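Local structure of alginate lyase (Bacteroides ovatus, 3NNB) at residues A[226-231]-A[289-294]; A[277-282]-A[344-349]; A[298-303]-A[309-314]; A[318-323]-A[328-333]. The protein probably cleaves the polysaccharide alginate by beta-elimination, as its family of mainly helical alginate lyases does, and carries a sodium ion in the crystal. All blocks are in the same frame, centred on the assembly; numbering follows the deposited sequence. Where two conformers were deposited one is given.

Overall arrangement
Following the chain from the N terminus, helix 221-236 supplies the first half of contact 1, which closes only when the far end of helix 274-293 packs against it. Before that happens, residues 277-282 of the same helix have opened contact 2, so contacts 1 and 2 cross along the sequence. Contact 3 (298-303 with 309-314) folds the loop after helix 274-293 onto the start of helix 310-317, and contact 4 (318-323 with 328-333) closes a short loop just beyond it. Both sit within the long loop that contact 2 completes at helix 336-351. Ile346 and Leu282 of contact 2 pack on Leu314 of contact 3, while Leu347 packs on Ile321 of contact 4.

Contact 1. Residues A[226-231]-A[289-294]; sequences YDVQLT and CSIAST
Ile291 reaches from helix 274-293 toward helix 221-236 and meets it with two separate methyls. At the end of the longer branch, CD1 rests 3.8 Å from CG1 of Val228. The shorter branch, CG2, lies anti to the backbone N and comes within 3.7 Å of CG2 of Thr231. Ile291 thus spans two residues one helical turn apart, and Thr231 offers its methyl because its hydroxyl is turned back: OG1 donates to Asp227 O at 2.8 Å, sharing that carbonyl with the backbone N of Thr231, which arrives on the other face of its plane. This is helix-to-helix packing consistent with the alpha/alpha toroid of helical hairpins expected for this family, and Ala232 and Leu235 of helix 221-236 extend the surface that receives Ile291. Just past Ile291 the packing gives way to the exposed segment end, where hydroxyls turn back onto carbonyls three residues earlier: Ser293 OG reaches Ser290 O and Thr294 OG1, in the carbonyl plane, Ile291 O, each at 2.7 Å.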
loop_
_atom_site.group_PDB
_atom_site.type_symbol
_atom_site.label_atom_id
_atom_site.label_comp_id
_atom_site.label_asym_id
_atom_site.label_seq_id
_atom_site.Cartn_x
_atom_site.Cartn_y
_atom_site.Cartn_z
ATOM N N TYR A 226 7.217 -4.871 -4.769
ATOM C CA TYR A 226 7.965 -4.075 -5.774
ATOM C C TYR A 226 7.270 -4.167 -7.105
ATOM O O TYR A 226 7.069 -3.168 -7.771
ATOM C CB TYR A 226 9.397 -4.559 -5.871
ATOM C CG TYR A 226 10.189 -3.882 -6.979
ATOM C CD1 TYR A 226 10.121 -4.354 -8.275
ATOM C CD2 TYR A 226 10.975 -2.750 -6.719
ATOM C CE1 TYR A 226 10.843 -3.767 -9.307
ATOM C CE2 TYR A 226 11.718 -2.135 -7.755
ATOM C CZ TYR A 226 11.650 -2.648 -9.035
ATOM O OH TYR A 226 12.351 -2.110 -10.132
ATOM N N ASP A 227 6.904 -5.384 -7.486
ATOM C CA ASP A 227 6.266 -5.580 -8.800
ATOM C C ASP A 227 4.927 -4.848 -8.884
ATOM O O ASP A 227 4.587 -4.267 -9.905
ATOM C CB ASP A 227 6.054 -7.053 -9.105
ATOM C CG ASP A 227 7.318 -7.763 -9.529
ATOM O OD1 ASP A 227 8.409 -7.162 -9.556
ATOM O OD2 ASP A 227 7.221 -8.976 -9.844
ATOM N N VAL A 228 4.117 -4.934 -7.821
ATOM C CA VAL A 228 2.839 -4.207 -7.808
ATOM C C VAL A 228 3.033 -2.703 -8.003
ATOM O O VAL A 228 2.335 -2.068 -8.799
ATOM C CB VAL A 228 1.991 -4.479 -6.518
ATOM C CG1 VAL A 228 0.634 -3.806 -6.614
ATOM C CG2 VAL A 228 1.813 -5.984 -6.312
ATOM N N GLN A 229 3.995 -2.148 -7.279
ATOM C CA GLN A 229 4.233 -0.714 -7.351
ATOM C C GLN A 229 4.755 -0.371 -8.743
ATOM O O GLN A 229 4.277 0.564 -9.360
ATOM C CB GLN A 229 5.295 -0.311 -6.311
ATOM C CG GLN A 229 4.890 -0.484 -4.862
ATOM C CD GLN A 229 5.801 0.315 -3.934
ATOM O OE1 GLN A 229 5.750 1.554 -3.930
ATOM N NE2 GLN A 229 6.613 -0.386 -3.112
ATOM N N LEU A 230 5.713 -1.146 -9.263
ATOM C CA LEU A 230 6.237 -0.853 -10.613
ATOM C C LEU A 230 5.087 -0.846 -11.644
ATOM O O LEU A 230 4.987 0.040 -12.513
ATOM C CB LEU A 230 7.324 -1.850 -11.005
ATOM C CG LEU A 230 8.050 -1.531 -12.325
ATOM C CD1 LEU A 230 8.960 -0.306 -12.146
ATOM C CD2 LEU A 230 8.858 -2.783 -12.775
ATOM N N THR A 231 4.192 -1.818 -11.509
ATOM C CA THR A 231 3.067 -1.981 -12.448
ATOM C C THR A 231 2.135 -0.775 -12.361
ATOM O O THR A 231 1.781 -0.174 -13.375
ATOM C CB THR A 231 2.342 -3.272 -12.201
ATOM O OG1 THR A 231 3.250 -4.366 -12.375
ATOM C CG2 THR A 231 1.169 -3.454 -13.208
ATOM N N CYS A 289 -3.938 -8.576 -8.644
ATOM C CA CYS A 289 -5.066 -9.175 -9.389
ATOM C C CYS A 289 -5.992 -8.075 -9.897
ATOM O O CYS A 289 -6.472 -8.144 -11.034
ATOM C CB CYS A 289 -5.872 -10.110 -8.481
ATOM S SG CYS A 289 -5.001 -11.633 -8.028
ATOM N N SER A 290 -6.247 -7.062 -9.049
ATOM C CA SER A 290 -7.126 -5.948 -9.418
ATOM C C SER A 290 -6.538 -5.151 -10.581
ATOM O O SER A 290 -7.204 -4.944 -11.608
ATOM C CB SER A 290 -7.390 -5.041 -8.207
ATOM O OG SER A 290 -8.037 -5.790 -7.185
ATOM N N ILE A 291 -5.263 -4.748 -10.460
ATOM C CA ILE A 291 -4.598 -4.033 -11.554
ATOM C C ILE A 291 -4.618 -4.843 -12.842
ATOM O O ILE A 291 -5.020 -4.337 -13.903
ATOM C CB ILE A 291 -3.152 -3.705 -11.214
ATOM C CG1 ILE A 291 -3.128 -2.766 -10.015
ATOM C CG2 ILE A 291 -2.432 -3.036 -12.410
ATOM C CD1 ILE A 291 -1.702 -2.634 -9.397
ATOM N N ALA A 292 -4.236 -6.118 -12.737
ATOM C CA ALA A 292 -4.165 -7.014 -13.886
ATOM C C ALA A 292 -5.513 -7.181 -14.572
ATOM O O ALA A 292 -5.590 -7.266 -15.812
ATOM C CB ALA A 292 -3.588 -8.355 -13.431
ATOM N N SER A 293 -6.583 -7.230 -13.806
ATOM C CA SER A 293 -7.922 -7.447 -14.382
ATOM C C SER A 293 -8.286 -6.308 -15.323
ATOM O O SER A 293 -9.049 -6.465 -16.295
ATOM C CB SER A 293 -8.994 -7.562 -13.287
ATOM O OG SER A 293 -9.227 -6.314 -12.657
ATOM N N THR A 294 -7.796 -5.118 -15.012
ATOM C CA THR A 294 -8.121 -3.953 -15.862
ATOM C C THR A 294 -7.463 -4.057 -17.251
ATOM O O THR A 294 -7.895 -3.369 -18.188
ATOM C CB THR A 294 -7.758 -2.614 -15.195
ATOM O OG1 THR A 294 -6.346 -2.388 -15.184
ATOM C CG2 THR A 294 -8.378 -2.493 -13.793
#

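Contact 2. Residues A[277-282]-A[344-349]; sequences YTIFNL and CWILRR
Ile346 projects from helix 336-351 against Ile279 and Leu282, two residues of helix 274-293 that lie close to one turn apart. The contact between side chains is wholly apolar. CG1 of Ile346 sits 3.9 Å from CG2 of Ile279, the branch that stands anti to the backbone N, and the two isoleucines meet at a slant. Farther along, the methyl CD1 of Ile346 lies 4.5 Å from CB of Leu282, a looser approach. Side chain also meets main chain: that same CD1 lies 3.9 Å from Ile279 O and 4.2 Å from Leu282 C, resting against the backbone of the opposing helix. Leu314 of helix 310-317 touches both Leu282 and Ile346, placing a third helix against the pair. The contact thus joins helices 274-293 and 336-351, with helix 310-317 packed on both, consistent with the alpha-helical toroid of the six-hairpin clan to which the alginate lyase family belongs.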
loop_
_atom_site.group_PDB
_atom_site.type_symbol
_atom_site.label_atom_id
_atom_site.label_comp_id
_atom_site.label_asym_id
_atom_site.label_seq_id
_atom_site.Cartn_x
_atom_site.Cartn_y
_atom_site.Cartn_z
ATOM N N TYR A 277 1.923 -10.683 8.272
ATOM C CA TYR A 277 2.641 -10.713 7.011
ATOM C C TYR A 277 1.970 -11.633 5.962
ATOM O O TYR A 277 2.049 -11.354 4.756
ATOM C CB TYR A 277 4.118 -11.073 7.228
ATOM C CG TYR A 277 4.934 -9.856 7.588
ATOM C CD1 TYR A 277 5.140 -8.859 6.666
ATOM C CD2 TYR A 277 5.381 -9.623 8.903
ATOM C CE1 TYR A 277 5.860 -7.704 6.987
ATOM C CE2 TYR A 277 6.101 -8.450 9.225
ATOM C CZ TYR A 277 6.349 -7.519 8.260
ATOM O OH TYR A 277 7.014 -6.346 8.581
ATOM N N THR A 278 1.380 -12.741 6.409
ATOM C CA THR A 278 0.609 -13.604 5.497
ATOM C C THR A 278 -0.492 -12.741 4.845
ATOM O O THR A 278 -0.714 -12.783 3.627
ATOM C CB THR A 278 -0.023 -14.767 6.252
ATOM O OG1 THR A 278 0.999 -15.706 6.646
ATOM C CG2 THR A 278 -1.085 -15.501 5.395
ATOM N N ILE A 279 -1.175 -11.961 5.655
ATOM C CA ILE A 279 -2.257 -11.085 5.158
ATOM C C ILE A 279 -1.738 -9.904 4.297
ATOM O O ILE A 279 -2.316 -9.577 3.292
ATOM C CB ILE A 279 -3.119 -10.572 6.362
ATOM C CG1 ILE A 279 -3.876 -11.744 6.980
ATOM C CG2 ILE A 279 -4.056 -9.419 5.932
ATOM C CD1 ILE A 279 -4.547 -11.415 8.323
ATOM N N PHE A 280 -0.654 -9.286 4.738
ATOM C CA PHE A 280 0.021 -8.197 4.005
ATOM C C PHE A 280 0.329 -8.654 2.589
ATOM O O PHE A 280 -0.024 -7.969 1.608
ATOM C CB PHE A 280 1.308 -7.890 4.761
ATOM C CG PHE A 280 2.055 -6.613 4.353
ATOM C CD1 PHE A 280 1.510 -5.359 4.542
ATOM C CD2 PHE A 280 3.363 -6.700 3.883
ATOM C CE1 PHE A 280 2.256 -4.206 4.258
ATOM C CE2 PHE A 280 4.096 -5.573 3.590
ATOM C CZ PHE A 280 3.553 -4.332 3.780
ATOM N N ASN A 281 0.927 -9.829 2.457
ATOM C CA ASN A 281 1.322 -10.333 1.137
ATOM C C ASN A 281 0.099 -10.724 0.318
ATOM O O ASN A 281 0.028 -10.409 -0.838
ATOM C CB ASN A 281 2.311 -11.503 1.277
ATOM C CG ASN A 281 3.342 -11.566 0.186
ATOM O OD1 ASN A 281 3.664 -10.573 -0.470
ATOM N ND2 ASN A 281 3.958 -12.743 0.035
ATOM N N LEU A 282 -0.870 -11.391 0.946
ATOM C CA LEU A 282 -2.116 -11.736 0.239
ATOM C C LEU A 282 -2.843 -10.486 -0.264
ATOM O O LEU A 282 -3.380 -10.474 -1.393
ATOM C CB LEU A 282 -3.052 -12.562 1.135
ATOM C CG LEU A 282 -2.979 -14.063 0.990
ATOM C CD1 LEU A 282 -3.653 -14.729 2.204
ATOM C CD2 LEU A 282 -3.599 -14.489 -0.391
ATOM N N CYS A 344 -10.935 -11.127 7.259
ATOM C CA CYS A 344 -12.307 -11.148 6.782
ATOM C C CYS A 344 -12.497 -10.258 5.530
ATOM O O CYS A 344 -13.353 -10.559 4.658
ATOM C CB CYS A 344 -13.244 -10.665 7.899
ATOM S SG CYS A 344 -13.363 -11.820 9.293
ATOM N N TRP A 345 -11.721 -9.163 5.450
ATOM C CA TRP A 345 -11.748 -8.296 4.277
ATOM C C TRP A 345 -10.879 -8.825 3.134
ATOM O O TRP A 345 -11.198 -8.592 1.976
ATOM C CB TRP A 345 -11.430 -6.852 4.664
ATOM C CG TRP A 345 -12.573 -6.307 5.408
ATOM C CD1 TRP A 345 -12.732 -6.252 6.747
ATOM C CD2 TRP A 345 -13.790 -5.777 4.833
ATOM N NE1 TRP A 345 -13.978 -5.742 7.051
ATOM C CE2 TRP A 345 -14.625 -5.414 5.894
ATOM C CE3 TRP A 345 -14.235 -5.564 3.528
ATOM C CZ2 TRP A 345 -15.891 -4.859 5.687
ATOM C CZ3 TRP A 345 -15.490 -5.031 3.332
ATOM C CH2 TRP A 345 -16.303 -4.690 4.402
ATOM N N ILE A 346 -9.818 -9.579 3.424
ATOM C CA ILE A 346 -9.177 -10.368 2.380
ATOM C C ILE A 346 -10.220 -11.253 1.684
ATOM O O ILE A 346 -10.202 -11.377 0.446
ATOM C CB ILE A 346 -7.980 -11.201 2.957
ATOM C CG1 ILE A 346 -6.822 -10.270 3.388
ATOM C CG2 ILE A 346 -7.471 -12.269 1.983
ATOM C CD1 ILE A 346 -6.107 -9.461 2.251
ATOM N N LEU A 347 -11.096 -11.896 2.475
ATOM C CA LEU A 347 -12.101 -12.788 1.924
ATOM C C LEU A 347 -13.143 -12.069 1.058
ATOM O O LEU A 347 -13.485 -12.548 -0.009
ATOM C CB LEU A 347 -12.780 -13.594 3.024
ATOM C CG LEU A 347 -11.893 -14.616 3.714
ATOM C CD1 LEU A 347 -12.753 -15.408 4.672
ATOM C CD2 LEU A 347 -11.182 -15.556 2.731
ATOM N N ARG A 348 -13.579 -10.886 1.488
ATOM C CA ARG A 348 -14.415 -10.020 0.629
ATOM C C ARG A 348 -13.761 -9.743 -0.715
ATOM O O ARG A 348 -14.375 -9.890 -1.766
ATOM C CB ARG A 348 -14.647 -8.692 1.347
ATOM C CG ARG A 348 -15.306 -7.586 0.538
ATOM C CD ARG A 348 -16.745 -7.873 0.080
ATOM N NE ARG A 348 -17.684 -8.017 1.187
ATOM C CZ ARG A 348 -18.392 -7.038 1.766
ATOM N NH1 ARG A 348 -18.303 -5.770 1.392
ATOM N NH2 ARG A 348 -19.202 -7.334 2.759
ATOM N N ARG A 349 -12.490 -9.375 -0.679
ATOM C CA ARG A 349 -11.778 -9.015 -1.893
ATOM C C ARG A 349 -11.599 -10.213 -2.804
ATOM O O ARG A 349 -11.770 -10.103 -4.030
ATOM C CB ARG A 349 -10.455 -8.360 -1.520
ATOM C CG ARG A 349 -10.670 -7.070 -0.751
ATOM C CD ARG A 349 -9.433 -6.617 -0.016
ATOM N NE ARG A 349 -8.347 -6.300 -0.922
ATOM C CZ ARG A 349 -7.101 -5.973 -0.517
ATOM N NH1 ARG A 349 -6.762 -5.880 0.789
ATOM N NH2 ARG A 349 -6.214 -5.704 -1.435
#

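Contact 3. Residues A[298-303]-A[309-314]; sequences DIYNAT and SITAAL
Tyr300 sets its ring slantwise against the start of helix 310-317, in a hollow formed by Ile310, Thr311 and Leu314. With CG held anti to the backbone N (chi1 -175°), the ring leads from the loop toward the helix, and its CE2 comes to 3.9 Å from the CG2 methyl of Ile310. At its far end the hydroxyl presses close on Leu314, OH to CD1 being 3.2 Å. Thr311 approaches from the same side of the ring plane, toward the opposite ring edge, its OG1 3.9 Å from CE1 of Tyr300, and a water joins this hydroxyl to Tyr300 OH. The CD1 methyl of Ile310 fills the angle at the start of the turn, near Ile299 O and the CA of Tyr300. Toward the end of the loop, Ser309 puts its CB 3.6 Å from Ala302 O. Water bridges backbone to backbone: one molecule accepts from Thr311 N and donates to Tyr300 O, and a second accepts from Ile310 N at 2.8 Å and sits within hydrogen-bonding distance of Tyr300 O and Ala302 O. The loop has a type I turn at Ile299-Ala302, and Asp298 OD1 accepts from Asn301 N at 3.0 Å in an Asx motif. Phe353 meets the Tyr300 ring nearly parallel. On the helix, Ser309 OG accepts from Ala312 N at 3.0 Å, the classic serine N-cap that begins an alpha-helix.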
loop_
_atom_site.group_PDB
_atom_site.type_symbol
_atom_site.label_atom_id
_atom_site.label_comp_id
_atom_site.label_asym_id
_atom_site.label_seq_id
_atom_site.Cartn_x
_atom_site.Cartn_y
_atom_site.Cartn_z
ATOM N N ASP A 298 -5.334 -12.498 -16.189
ATOM C CA ASP A 298 -5.896 -13.275 -15.079
ATOM C C ASP A 298 -4.753 -13.755 -14.177
ATOM O O ASP A 298 -4.288 -14.874 -14.297
ATOM C CB ASP A 298 -6.679 -14.463 -15.615
ATOM C CG ASP A 298 -7.447 -15.190 -14.522
ATOM O OD1 ASP A 298 -7.228 -14.900 -13.305
ATOM O OD2 ASP A 298 -8.257 -16.067 -14.864
ATOM N N ILE A 299 -4.326 -12.894 -13.264
ATOM C CA ILE A 299 -3.330 -13.271 -12.266
ATOM C C ILE A 299 -3.988 -14.150 -11.184
ATOM O O ILE A 299 -3.378 -15.101 -10.679
ATOM C CB ILE A 299 -2.721 -12.011 -11.652
ATOM C CG1 ILE A 299 -1.836 -11.303 -12.684
ATOM C CG2 ILE A 299 -1.960 -12.302 -10.315
ATOM C CD1 ILE A 299 -0.586 -12.134 -13.112
ATOM N N TYR A 300 -5.239 -13.858 -10.831
ATOM C CA TYR A 300 -5.864 -14.558 -9.706
ATOM C C TYR A 300 -5.820 -16.087 -9.868
ATOM O O TYR A 300 -5.517 -16.803 -8.918
ATOM C CB TYR A 300 -7.308 -14.110 -9.485
ATOM C CG TYR A 300 -7.935 -14.713 -8.260
ATOM C CD1 TYR A 300 -8.591 -15.921 -8.315
ATOM C CD2 TYR A 300 -7.851 -14.071 -7.001
ATOM C CE1 TYR A 300 -9.160 -16.470 -7.163
ATOM C CE2 TYR A 300 -8.376 -14.601 -5.881
ATOM C CZ TYR A 300 -9.020 -15.818 -5.946
ATOM O OH TYR A 300 -9.569 -16.337 -4.814
ATOM N N ASN A 301 -6.151 -16.574 -11.065
ATOM C CA ASN A 301 -6.260 -17.996 -11.314
ATOM C C ASN A 301 -4.941 -18.665 -11.737
ATOM O O ASN A 301 -4.925 -19.872 -12.021
ATOM C CB ASN A 301 -7.369 -18.228 -12.378
ATOM C CG ASN A 301 -8.733 -17.885 -11.852
ATOM O OD1 ASN A 301 -9.442 -16.984 -12.383
ATOM N ND2 ASN A 301 -9.118 -18.552 -10.780
ATOM N N ALA A 302 -3.841 -17.901 -11.747
ATOM C CA ALA A 302 -2.535 -18.430 -12.166
ATOM C C ALA A 302 -2.125 -19.530 -11.208
ATOM O O ALA A 302 -2.086 -19.320 -10.005
ATOM C CB ALA A 302 -1.458 -17.342 -12.230
ATOM N N THR A 303 -1.851 -20.711 -11.756
ATOM C CA THR A 303 -1.621 -21.904 -10.927
ATOM C C THR A 303 -0.428 -22.642 -11.467
ATOM O O THR A 303 -0.332 -22.846 -12.677
ATOM C CB THR A 303 -2.857 -22.839 -10.946
ATOM O OG1 THR A 303 -4.021 -22.104 -10.570
ATOM C CG2 THR A 303 -2.691 -24.013 -9.971
ATOM N N SER A 309 -0.831 -21.293 -5.869
ATOM C CA SER A 309 -1.746 -20.285 -6.375
ATOM C C SER A 309 -2.213 -19.372 -5.255
ATOM O O SER A 309 -2.072 -19.701 -4.068
ATOM C CB SER A 309 -2.975 -20.988 -6.982
ATOM O OG SER A 309 -3.799 -21.584 -5.981
ATOM N N ILE A 310 -2.824 -18.248 -5.616
ATOM C CA ILE A 310 -3.497 -17.405 -4.621
ATOM C C ILE A 310 -4.606 -18.158 -3.889
ATOM O O ILE A 310 -4.773 -18.024 -2.666
ATOM C CB ILE A 310 -4.016 -16.109 -5.272
ATOM C CG1 ILE A 310 -2.824 -15.250 -5.751
ATOM C CG2 ILE A 310 -4.940 -15.351 -4.284
ATOM C CD1 ILE A 310 -3.236 -14.041 -6.638
ATOM N N THR A 311 -5.339 -19.024 -4.602
ATOM C CA THR A 311 -6.352 -19.834 -3.950
ATOM C C THR A 311 -5.720 -20.723 -2.858
ATOM O O THR A 311 -6.255 -20.826 -1.769
ATOM C CB THR A 311 -7.107 -20.722 -4.970
ATOM O OG1 THR A 311 -7.818 -19.870 -5.893
ATOM C CG2 THR A 311 -8.104 -21.656 -4.246
ATOM N N ALA A 312 -4.572 -21.319 -3.135
ATOM C CA ALA A 312 -3.928 -22.170 -2.139
ATOM C C ALA A 312 -3.541 -21.345 -0.922
ATOM O O ALA A 312 -3.769 -21.745 0.216
ATOM C CB ALA A 312 -2.732 -22.861 -2.709
ATOM N N ALA A 313 -3.047 -20.148 -1.186
ATOM C CA ALA A 313 -2.619 -19.274 -0.098
ATOM C C ALA A 313 -3.819 -18.875 0.793
ATOM O O ALA A 313 -3.696 -18.763 2.011
ATOM C CB ALA A 313 -1.857 -18.038 -0.659
ATOM N N LEU A 314 -4.970 -18.594 0.174
ATOM C CA LEU A 314 -6.196 -18.301 0.892
ATOM C C LEU A 314 -6.701 -19.482 1.691
ATOM O O LEU A 314 -7.134 -19.316 2.848
ATOM C CB LEU A 314 -7.288 -17.858 -0.103
ATOM C CG LEU A 314 -7.089 -16.478 -0.735
ATOM C CD1 LEU A 314 -8.007 -16.357 -1.971
ATOM C CD2 LEU A 314 -7.403 -15.309 0.238
HETATM O O HOH W 1 -5.905 -19.119 -7.510
HETATM O O HOH W 2 -2.771 -17.372 -8.262
HETATM O O HOH W 3 -10.278 -18.976 -4.999
#

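Contact 4. Residues A[318-323]-A[328-333]; sequences IPYIGK and WPYQQI
Tyr320 meets Trp328 and Pro329 along the length of its side chain. CB begins on the 3-10 segment 318-320 and already lies 4.2 Å from CE3 of Trp328. From there CG, anti to the carbonyl carbon (chi1 -63°), carries the ring over to the indole, whose CE3 stands over the centre of one face, 3.6 Å from CG. On one flank CD2 meets CZ3 of the indole at 3.6 Å; on the other, CD1 lies near CE3 and the tryptophan CA. The rings form a T-shaped pair, the six-membered ring of Trp328 turning its edge to the face of Tyr320, with centroids 4.8 Å apart and planes at 87°. Past the indole, CE1 comes to Pro329 CD at 3.6 Å, and at the tip OH lies 3.4 Å from that same carbon. CD2 of Tyr330 sits over a face of the indole, toward its rim, and Trp328 NE1 makes a weak bond to Gln331 O. Back at the start of the contact, a type II turn runs from Tyr320 to Lys323, Gly322 taking a left-handed backbone conformation (phi 84°) in which a side chain would crowd the preceding carbonyl O. Both segments belong to the loop linking helix 310-317 to helix 336-351. Gln340 of the latter bonds to Tyr320 O and Gly322 N, while Trp328 packs on Ala274 and Leu275 at the start of helix 274-293.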
loop_
_atom_site.group_PDB
_atom_site.type_symbol
_atom_site.label_atom_id
_atom_site.label_comp_id
_atom_site.label_asym_id
_atom_site.label_seq_id
_atom_site.Cartn_x
_atom_site.Cartn_y
_atom_site.Cartn_z
ATOM N N ILE A 318 -7.776 -19.546 5.738
ATOM C CA ILE A 318 -9.190 -19.560 6.132
ATOM C C ILE A 318 -9.486 -20.288 7.455
ATOM O O ILE A 318 -10.218 -19.760 8.277
ATOM C CB ILE A 318 -10.082 -20.092 4.971
ATOM C CG1 ILE A 318 -10.225 -18.980 3.943
ATOM C CG2 ILE A 318 -11.482 -20.578 5.507
ATOM C CD1 ILE A 318 -10.683 -19.400 2.550
ATOM N N PRO A 319 -8.921 -21.487 7.677
ATOM C CA PRO A 319 -9.297 -22.196 8.923
ATOM C C PRO A 319 -8.979 -21.465 10.203
ATOM O O PRO A 319 -9.561 -21.760 11.263
ATOM C CB PRO A 319 -8.521 -23.508 8.827
ATOM C CG PRO A 319 -8.309 -23.701 7.339
ATOM C CD PRO A 319 -8.101 -22.328 6.790
ATOM N N TYR A 320 -8.042 -20.515 10.129
ATOM C CA TYR A 320 -7.660 -19.778 11.297
ATOM C C TYR A 320 -8.537 -18.582 11.569
ATOM O O TYR A 320 -8.463 -18.001 12.637
ATOM C CB TYR A 320 -6.195 -19.340 11.186
ATOM C CG TYR A 320 -5.239 -20.507 11.132
ATOM C CD1 TYR A 320 -4.967 -21.271 12.270
ATOM C CD2 TYR A 320 -4.586 -20.845 9.941
ATOM C CE1 TYR A 320 -4.087 -22.342 12.219
ATOM C CE2 TYR A 320 -3.710 -21.888 9.875
ATOM C CZ TYR A 320 -3.461 -22.641 11.020
ATOM O OH TYR A 320 -2.568 -23.650 10.910
ATOM N N ILE A 321 -9.384 -18.234 10.614
ATOM C CA ILE A 321 -10.254 -17.090 10.795
ATOM C C ILE A 321 -11.375 -17.486 11.725
ATOM O O ILE A 321 -12.065 -18.493 11.494
ATOM C CB ILE A 321 -10.812 -16.543 9.451
ATOM C CG1 ILE A 321 -9.668 -16.110 8.539
ATOM C CG2 ILE A 321 -11.745 -15.367 9.718
ATOM C CD1 ILE A 321 -10.113 -15.661 7.133
ATOM N N GLY A 322 -11.505 -16.753 12.817
ATOM C CA GLY A 322 -12.490 -17.082 13.845
ATOM C C GLY A 322 -12.065 -18.122 14.870
ATOM O O GLY A 322 -12.838 -18.451 15.770
ATOM N N LYS A 323 -10.832 -18.618 14.769
ATOM C CA LYS A 323 -10.265 -19.586 15.710
ATOM C C LYS A 323 -9.328 -18.853 16.640
ATOM O O LYS A 323 -8.708 -17.887 16.228
ATOM C CB LYS A 323 -9.478 -20.616 14.914
ATOM C CG LYS A 323 -9.394 -21.978 15.475
ATOM C CD LYS A 323 -8.750 -22.949 14.498
ATOM C CE LYS A 323 -9.774 -23.749 13.698
ATOM N NZ LYS A 323 -9.154 -24.905 13.052
ATOM N N TRP A 328 -3.210 -21.142 16.238
ATOM C CA TRP A 328 -2.298 -20.643 15.204
ATOM C C TRP A 328 -0.857 -21.016 15.577
ATOM O O TRP A 328 -0.298 -20.498 16.541
ATOM C CB TRP A 328 -2.448 -19.106 15.134
ATOM C CG TRP A 328 -1.479 -18.374 14.298
ATOM C CD1 TRP A 328 -0.562 -17.478 14.746
ATOM C CD2 TRP A 328 -1.413 -18.340 12.870
ATOM N NE1 TRP A 328 0.131 -16.929 13.690
ATOM C CE2 TRP A 328 -0.374 -17.441 12.519
ATOM C CE3 TRP A 328 -2.102 -18.994 11.852
ATOM C CZ2 TRP A 328 -0.008 -17.200 11.196
ATOM C CZ3 TRP A 328 -1.725 -18.749 10.537
ATOM C CH2 TRP A 328 -0.694 -17.847 10.226
ATOM N N PRO A 329 -0.245 -21.943 14.814
ATOM C CA PRO A 329 1.037 -22.504 15.198
ATOM C C PRO A 329 2.273 -21.713 14.711
ATOM O O PRO A 329 3.304 -22.297 14.422
ATOM C CB PRO A 329 0.973 -23.900 14.581
ATOM C CG PRO A 329 0.184 -23.668 13.276
ATOM C CD PRO A 329 -0.810 -22.613 13.612
ATOM N N TYR A 330 2.130 -20.396 14.631
ATOM C CA TYR A 330 3.187 -19.484 14.240
ATOM C C TYR A 330 3.096 -18.314 15.227
ATOM O O TYR A 330 2.168 -18.229 16.030
ATOM C CB TYR A 330 2.956 -18.975 12.803
ATOM C CG TYR A 330 2.742 -20.120 11.815
ATOM C CD1 TYR A 330 3.825 -20.841 11.322
ATOM C CD2 TYR A 330 1.475 -20.535 11.441
ATOM C CE1 TYR A 330 3.648 -21.896 10.447
ATOM C CE2 TYR A 330 1.293 -21.608 10.614
ATOM C CZ TYR A 330 2.392 -22.281 10.118
ATOM O OH TYR A 330 2.222 -23.379 9.276
ATOM N N GLN A 331 4.024 -17.377 15.129
ATOM C CA GLN A 331 3.985 -16.229 15.991
ATOM C C GLN A 331 2.977 -15.173 15.500
ATOM O O GLN A 331 2.744 -15.009 14.295
ATOM C CB GLN A 331 5.375 -15.607 16.093
ATOM C CG GLN A 331 6.459 -16.521 16.640
ATOM C CD GLN A 331 7.843 -15.846 16.599
ATOM O OE1 GLN A 331 8.207 -15.181 17.539
ATOM N NE2 GLN A 331 8.528 -15.927 15.454
ATOM N N GLN A 332 2.436 -14.386 16.434
ATOM C CA GLN A 332 1.718 -13.173 16.124
ATOM C C GLN A 332 1.721 -12.345 17.398
ATOM O O GLN A 332 0.813 -12.431 18.243
ATOM C CB GLN A 332 0.293 -13.379 15.611
ATOM C CG GLN A 332 -0.422 -12.114 15.239
ATOM C CD GLN A 332 0.174 -11.333 14.063
ATOM O OE1 GLN A 332 0.805 -11.910 13.149
ATOM N NE2 GLN A 332 0.033 -9.982 14.115
ATOM N N ILE A 333 2.769 -11.557 17.532
ATOM C CA ILE A 333 3.089 -10.942 18.822
ATOM C C ILE A 333 2.203 -9.763 19.245
ATOM O O ILE A 333 2.263 -9.339 20.406
ATOM C CB ILE A 333 4.580 -10.542 18.913
ATOM C CG1 ILE A 333 4.924 -9.486 17.834
ATOM C CG2 ILE A 333 5.494 -11.806 18.849
ATOM C CD1 ILE A 333 6.309 -8.822 17.986
#